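Local coordinates for resiniferatoxin-binding, phosphotriesterase-related protein (Rhodobacter sphaeroides 2.4.1, PDB 3K2G) that binds two zinc ions in a TIM-barrel site and probably hydrolyses phosphoric diesters, at residues S102-T107 with I172-E177; G14-V19 with Q128-A133; L204-H209 with R232-C237. One frame throughout, in Å; residues are numbered along the deposited sequence.

Overall arrangement
Counted from the N terminus, the first segment to be used is 14-19, part of a small hairpin that finds its partner only at 128-133, closing a long loop as contact 2. Before that loop closes, contact 1 has opened at 102-107, and it ends at 172-177, so the two contacts cross along the chain. They also touch directly, since strands 102-105 and 128-131 are neighbours in one parallel sheet. Contact 3 (204-209 with 232-237) follows in series as a short beta-alpha-beta unit, and strand 206-208 pairs with strand 175-178 of contact 1. Contacts 1 and 3 share a zinc ion, whereas contact 2 ties the N-terminal hairpin to the barrel.

Contact 1 of 3, residues S102-T107 with I172-E177; sequences SIVDPT and IGLIGE. With ZN (zinc ion), chain I; ZN (zinc ion), chain J.
P106 packs against E177 at the metal end of this contact. Its ring CG approaches E177 OE2 at 3.7 Å, so the pyrrolidine flanks the glutamate carboxylate; the fit at E177 CB is tighter than ideal, and the local geometry there is doubtful. The rest of the interface is looser. V104 CG1, turned anti to the backbone N (chi1 180°), meets L174 CD2 at 4.2 Å with the two side chains at about a right angle, and the same leucine methyl lies 4.4 Å from P106 CB. L174 and P106 also touch M207 of strand 206-208. The two strands make no ladder with each other: side chains of 102-107 and 172-177 meet across the interior of the TIM barrel, while the C-terminal ends of its strands and the loops that follow carry the metals, as is usual in this superfamily. E177 bends at chi2 (95°) and spreads its carboxylate between both zinc ions, with OE2 2.2 Å from the zinc of chain I and OE1 2.4 Å from that of chain J. In the classical phosphotriesterases a carboxylated lysine does this bridging. H34, H36 and D304 complete the first site; H209 and H238 bind the second, with Y136 also part of that site. Here the tight protein packing gives way to water: water 1 links the two zinc ions, and water 2 binds the chain J ion alone. Behind the first shell, D105 forms an Asx turn, its OD1 accepting T107 N at 2.8 Å, nearly along the C-O bond, and T107 OG1 at 2.5 Å on the syn lone pair. OD2 of D105 holds L37 N, and T107 OG1 also bonds ND1 of the zinc ligand H36, which probably steadies that ring.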
# COMPACT_ATOMS: atom_id res chain seq x y z
N SER B 102 17.15 18.57 29.79
CA SER B 102 16.55 19.81 29.33
C SER B 102 15.14 19.69 28.75
O SER B 102 14.77 18.67 28.17
CB SER B 102 17.45 20.44 28.26
OG SER B 102 18.81 20.49 28.69
N ILE B 103 14.37 20.76 28.89
CA ILE B 103 13.03 20.83 28.33
C ILE B 103 12.82 22.16 27.61
O ILE B 103 13.19 23.22 28.12
CB ILE B 103 11.93 20.70 29.40
CG1 ILE B 103 11.98 19.30 30.03
CG2 ILE B 103 10.56 20.93 28.77
CD1 ILE B 103 10.96 19.08 31.12
N VAL B 104 12.24 22.11 26.42
CA VAL B 104 11.95 23.30 25.64
C VAL B 104 10.45 23.57 25.78
O VAL B 104 9.62 22.76 25.37
CB VAL B 104 12.30 23.12 24.14
CG1 VAL B 104 11.97 24.40 23.37
CG2 VAL B 104 13.78 22.77 23.98
N ASP B 105 10.11 24.71 26.38
CA ASP B 105 8.72 25.07 26.57
C ASP B 105 8.34 26.17 25.59
O ASP B 105 8.72 27.33 25.77
CB ASP B 105 8.48 25.55 28.00
CG ASP B 105 7.01 25.75 28.31
OD1 ASP B 105 6.29 26.25 27.42
OD2 ASP B 105 6.58 25.41 29.43
N PRO B 106 7.58 25.82 24.55
CA PRO B 106 7.15 26.78 23.53
C PRO B 106 5.88 27.56 23.85
O PRO B 106 5.26 28.13 22.95
CB PRO B 106 6.99 25.89 22.30
CG PRO B 106 6.41 24.64 22.91
CD PRO B 106 7.25 24.44 24.15
N THR B 107 5.49 27.58 25.12
CA THR B 107 4.29 28.33 25.51
C THR B 107 4.57 29.80 25.22
O THR B 107 5.53 30.37 25.74
CB THR B 107 3.97 28.16 27.02
OG1 THR B 107 3.80 26.77 27.33
CG2 THR B 107 2.69 28.90 27.39
N ILE B 172 14.69 34.69 25.74
CA ILE B 172 14.21 33.52 25.01
C ILE B 172 15.35 32.79 24.32
O ILE B 172 16.38 33.39 24.00
CB ILE B 172 13.14 33.90 23.97
CG1 ILE B 172 13.72 34.88 22.95
CG2 ILE B 172 11.93 34.50 24.67
CD1 ILE B 172 12.77 35.22 21.82
N GLY B 173 15.16 31.50 24.09
CA GLY B 173 16.19 30.70 23.44
C GLY B 173 15.68 30.08 22.17
O GLY B 173 16.42 29.42 21.43
N LEU B 174 14.40 30.29 21.91
CA LEU B 174 13.75 29.77 20.72
C LEU B 174 12.62 30.72 20.40
O LEU B 174 12.06 31.36 21.28
CB LEU B 174 13.21 28.35 20.99
CG LEU B 174 11.89 27.92 20.34
CD1 LEU B 174 12.05 26.56 19.70
CD2 LEU B 174 10.79 27.89 21.38
N ILE B 175 12.30 30.82 19.12
CA ILE B 175 11.23 31.69 18.68
C ILE B 175 10.02 30.82 18.47
O ILE B 175 9.91 30.17 17.43
CB ILE B 175 11.54 32.36 17.33
CG1 ILE B 175 12.77 33.25 17.47
CG2 ILE B 175 10.32 33.13 16.85
CD1 ILE B 175 13.09 34.08 16.25
N GLY B 176 9.09 30.74 19.42
CA GLY B 176 7.99 29.89 19.04
C GLY B 176 6.91 29.09 19.71
O GLY B 176 6.66 29.08 20.91
N GLU B 177 6.29 28.40 18.76
CA GLU B 177 5.13 27.56 18.83
C GLU B 177 4.29 28.68 18.21
O GLU B 177 3.39 29.23 18.83
CB GLU B 177 4.66 27.26 20.26
CG GLU B 177 3.17 26.86 20.36
CD GLU B 177 2.90 25.35 20.35
OE1 GLU B 177 2.61 24.79 19.27
OE2 GLU B 177 2.97 24.74 21.43
ZN ZN I . 2.35 22.70 22.16
ZN ZN J . 0.68 23.45 19.03
O HOH W 1 0.81 22.55 20.95
O HOH W 2 -1.36 22.29 19.57

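Contact 2 of 3, residues G14-V19 with Q128-A133; sequences GRIMTV and QVVMGA
V19 N donates to V129 O at 2.9 Å in a nearly straight bond, the N-H...O angle being 164°. Around that carbonyl oxygen the side chains close in: T18 CB lies 3.3 Å from V129 O, and both methyls of V19 border the same atom. V19 sends its branches to different neighbours. CG2, lodged between its own backbone N and carbonyl carbon, rests 4.1 Å from V129 CB, while CG1 reaches CB of the selenomethionine M131 at 3.9 Å. Farther back along the first strand, I16 CG2 meets V130 CG2 at 4.0 Å, the two side chains crossing at about a right angle. Between these apolar touches sits water 3, which donates to M17 O at 2.8 Å and accepts from M131 N at 2.9 Å; the strands run at 85° to each other, and the water links M17 O to M131 N in place of a second direct bond. The next shell fixes the donor end. T18 OG1 bonds to G21 O and D20 N in the tight turn of the hairpin, and V19 O takes a bond from R119 NE. Strand 128-131 pairs with strand 102-105 through Q128 and V130, leaving V129 O and M131 N on the other edge for V19 and the water. The end of strand 15-18 thus abuts the barrel strand crosswise, with its antiparallel partner 21-24 packing I23 on I16 and T18, and with helix 115-125 covering V19 and V129 through L118.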
# COMPACT_ATOMS: atom_id res chain seq x y z
N GLY B 14 27.11 28.33 19.41
CA GLY B 14 27.60 27.17 20.12
C GLY B 14 27.06 27.17 21.53
O GLY B 14 27.44 26.35 22.36
N ARG B 15 26.16 28.11 21.80
CA ARG B 15 25.53 28.23 23.11
C ARG B 15 24.01 28.20 22.96
O ARG B 15 23.49 28.34 21.86
CB ARG B 15 25.96 29.54 23.79
CG ARG B 15 27.47 29.67 24.00
CD ARG B 15 27.82 30.96 24.73
NE ARG B 15 27.61 32.15 23.90
CZ ARG B 15 28.46 32.56 22.96
NH1 ARG B 15 29.59 31.89 22.73
NH2 ARG B 15 28.19 33.65 22.24
N ILE B 16 23.30 28.01 24.07
CA ILE B 16 21.84 27.97 24.07
C ILE B 16 21.31 28.79 25.23
O ILE B 16 21.77 28.67 26.36
CB ILE B 16 21.33 26.52 24.17
CG1 ILE B 16 21.84 25.72 22.97
CG2 ILE B 16 19.79 26.50 24.22
CD1 ILE B 16 21.56 24.24 23.05
N MSE B 17 20.33 29.64 24.94
CA MSE B 17 19.75 30.50 25.97
C MSE B 17 18.63 29.86 26.77
O MSE B 17 17.54 29.63 26.25
CB MSE B 17 19.23 31.79 25.34
CG MSE B 17 18.69 32.79 26.36
SE MSE B 17 20.03 33.51 27.58
CE MSE B 17 20.80 34.83 26.34
N THR B 18 18.89 29.59 28.05
CA THR B 18 17.87 29.01 28.92
C THR B 18 17.36 30.14 29.82
O THR B 18 17.94 31.23 29.84
CB THR B 18 18.43 27.90 29.83
OG1 THR B 18 19.27 28.48 30.83
CG2 THR B 18 19.22 26.90 29.02
N VAL B 19 16.30 29.88 30.57
CA VAL B 19 15.73 30.89 31.46
C VAL B 19 16.71 31.32 32.54
O VAL B 19 16.52 32.34 33.20
CB VAL B 19 14.46 30.37 32.16
CG1 VAL B 19 13.38 30.12 31.12
CG2 VAL B 19 14.79 29.11 32.93
N GLN B 128 17.16 21.96 32.88
CA GLN B 128 17.32 23.21 32.14
C GLN B 128 16.09 23.48 31.28
O GLN B 128 15.61 22.58 30.59
CB GLN B 128 18.58 23.13 31.27
CG GLN B 128 19.80 22.70 32.05
CD GLN B 128 20.99 22.36 31.17
OE1 GLN B 128 20.86 21.63 30.18
NE2 GLN B 128 22.16 22.87 31.53
N VAL B 129 15.60 24.71 31.33
CA VAL B 129 14.42 25.10 30.56
C VAL B 129 14.67 26.23 29.56
O VAL B 129 15.20 27.29 29.92
CB VAL B 129 13.27 25.53 31.51
CG1 VAL B 129 12.09 26.05 30.71
CG2 VAL B 129 12.85 24.36 32.38
N VAL B 130 14.27 25.99 28.31
CA VAL B 130 14.40 26.97 27.24
C VAL B 130 13.02 27.56 26.99
O VAL B 130 12.04 26.81 26.87
CB VAL B 130 14.91 26.33 25.94
CG1 VAL B 130 14.93 27.36 24.83
CG2 VAL B 130 16.31 25.75 26.15
N MSE B 131 12.94 28.89 26.90
CA MSE B 131 11.66 29.59 26.70
C MSE B 131 11.41 30.11 25.28
O MSE B 131 12.31 30.66 24.63
CB MSE B 131 11.57 30.75 27.69
CG MSE B 131 10.34 31.65 27.56
SE MSE B 131 10.26 32.89 29.08
CE MSE B 131 11.79 34.00 28.55
N GLY B 132 10.18 29.92 24.82
CA GLY B 132 9.79 30.36 23.49
C GLY B 132 9.20 31.76 23.47
O GLY B 132 9.25 32.48 24.46
N ALA B 133 8.65 32.14 22.32
CA ALA B 133 8.08 33.47 22.16
C ALA B 133 7.21 33.58 20.91
O ALA B 133 7.10 32.64 20.12
CB ALA B 133 9.20 34.50 22.10
O HOH W 3 15.20 30.67 27.38

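Contact 3 of 3, residues L204-H209 with R232-C237; sequences LPLMVH and RHTVLC. With ZN (zinc ion), chain J.
L206 O receives V235 N at 2.7 Å, the shortest bond of this ladder, and the same oxygen has the CA of T234 at 3.1 Å as a weaker C-H donor. Three further backbone bonds continue the parallel pairing: L206 N to H233 O, V208 N to V235 O at 2.8 Å, and C237 N to V208 O. Residues alternate between the two faces. M207 and V235 lie side by side on the face turned to the barrel interior, M207 CG 4.2 Å from V235 CB, and the selenium of M207 is 3.8 Å from C237 SG. L206, V208 and T234 occupy the other face, against helix 217-226; there T234 OG1 is engaged by D230 O. H209 CG is anti to the backbone N (chi1 161°), and its ND1 binds the chain J zinc at 2.1 Å, with water 2 in the plane at the ring edge. Y136, part of the same zinc site, meets the ring edge-to-face, and H238, directly after C237, binds that zinc. Strand 206-208, helix 217-226 and strand 234-236 form the beta-alpha-beta unit from which a TIM barrel is built, delivering successive metal ligands at the strands' C-terminal ends.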
# COMPACT_ATOMS: atom_id res chain seq x y z
N LEU B 204 18.02 32.88 16.18
CA LEU B 204 17.48 31.83 17.04
C LEU B 204 16.61 30.86 16.25
O LEU B 204 16.09 31.21 15.18
CB LEU B 204 16.62 32.43 18.16
CG LEU B 204 17.33 33.14 19.31
CD1 LEU B 204 16.29 33.74 20.27
CD2 LEU B 204 18.23 32.15 20.04
N PRO B 205 16.46 29.62 16.75
CA PRO B 205 15.64 28.61 16.07
C PRO B 205 14.19 29.08 15.97
O PRO B 205 13.74 29.89 16.78
CB PRO B 205 15.77 27.39 16.97
CG PRO B 205 17.11 27.56 17.60
CD PRO B 205 17.13 29.03 17.93
N LEU B 206 13.47 28.57 14.99
CA LEU B 206 12.07 28.92 14.77
C LEU B 206 11.21 27.66 14.83
O LEU B 206 11.50 26.66 14.16
CB LEU B 206 11.90 29.61 13.41
CG LEU B 206 10.47 29.94 12.96
CD1 LEU B 206 9.86 30.98 13.90
CD2 LEU B 206 10.50 30.47 11.53
N MSE B 207 10.15 27.70 15.63
CA MSE B 207 9.26 26.56 15.79
C MSE B 207 7.86 26.97 15.40
O MSE B 207 7.32 27.96 15.89
CB MSE B 207 9.29 26.08 17.25
CG MSE B 207 8.43 24.85 17.53
SE MSE B 207 8.60 24.28 19.34
CE MSE B 207 10.34 23.43 19.22
N VAL B 208 7.26 26.20 14.50
CA VAL B 208 5.93 26.50 14.01
C VAL B 208 4.88 25.42 14.27
O VAL B 208 5.06 24.25 13.92
CB VAL B 208 5.96 26.79 12.48
CG1 VAL B 208 4.59 27.21 11.99
CG2 VAL B 208 6.98 27.89 12.18
N HIS B 209 3.78 25.84 14.87
CA HIS B 209 2.66 24.96 15.16
C HIS B 209 1.91 24.71 13.85
O HIS B 209 1.53 25.64 13.14
CB HIS B 209 1.70 25.60 16.16
CG HIS B 209 0.33 25.00 16.17
ND1 HIS B 209 -0.11 24.18 17.19
CD2 HIS B 209 -0.68 25.07 15.28
CE1 HIS B 209 -1.34 23.77 16.92
NE2 HIS B 209 -1.71 24.29 15.76
N ARG B 232 16.80 25.27 7.87
CA ARG B 232 17.60 24.28 8.59
C ARG B 232 17.44 24.35 10.11
O ARG B 232 17.78 23.41 10.83
CB ARG B 232 19.08 24.46 8.22
CG ARG B 232 19.89 23.19 8.25
CD ARG B 232 19.59 22.31 7.05
NE ARG B 232 19.98 20.93 7.31
CZ ARG B 232 19.76 19.92 6.48
NH1 ARG B 232 19.15 20.14 5.32
NH2 ARG B 232 20.14 18.69 6.81
N HIS B 233 16.91 25.46 10.61
CA HIS B 233 16.69 25.61 12.04
C HIS B 233 15.23 26.00 12.31
O HIS B 233 14.92 26.75 13.25
CB HIS B 233 17.67 26.63 12.62
CG HIS B 233 19.09 26.15 12.57
ND1 HIS B 233 19.62 25.27 13.48
CD2 HIS B 233 20.07 26.35 11.64
CE1 HIS B 233 20.85 24.94 13.13
NE2 HIS B 233 21.14 25.58 12.01
N THR B 234 14.36 25.49 11.45
CA THR B 234 12.92 25.69 11.55
C THR B 234 12.33 24.32 11.92
O THR B 234 12.64 23.32 11.28
CB THR B 234 12.31 26.13 10.20
OG1 THR B 234 12.80 27.43 9.86
CG2 THR B 234 10.78 26.18 10.30
N VAL B 235 11.50 24.30 12.95
CA VAL B 235 10.89 23.06 13.43
C VAL B 235 9.40 23.06 13.13
O VAL B 235 8.68 23.98 13.52
CB VAL B 235 11.07 22.91 14.96
CG1 VAL B 235 10.37 21.64 15.44
CG2 VAL B 235 12.56 22.86 15.32
N LEU B 236 8.94 22.03 12.43
CA LEU B 236 7.52 21.90 12.10
C LEU B 236 6.89 20.98 13.14
O LEU B 236 7.20 19.79 13.19
CB LEU B 236 7.35 21.28 10.71
CG LEU B 236 7.92 22.08 9.53
CD1 LEU B 236 7.84 21.24 8.27
CD2 LEU B 236 7.13 23.37 9.36
N CYS B 237 6.00 21.55 13.95
CA CYS B 237 5.32 20.80 15.02
C CYS B 237 4.15 19.94 14.59
O CYS B 237 3.54 20.16 13.54
CB CYS B 237 4.81 21.76 16.10
SG CYS B 237 6.06 22.78 16.91
ZN ZN J . 0.68 23.45 19.03
O HOH W 1 0.81 22.55 20.95
O HOH W 2 -1.36 22.29 19.57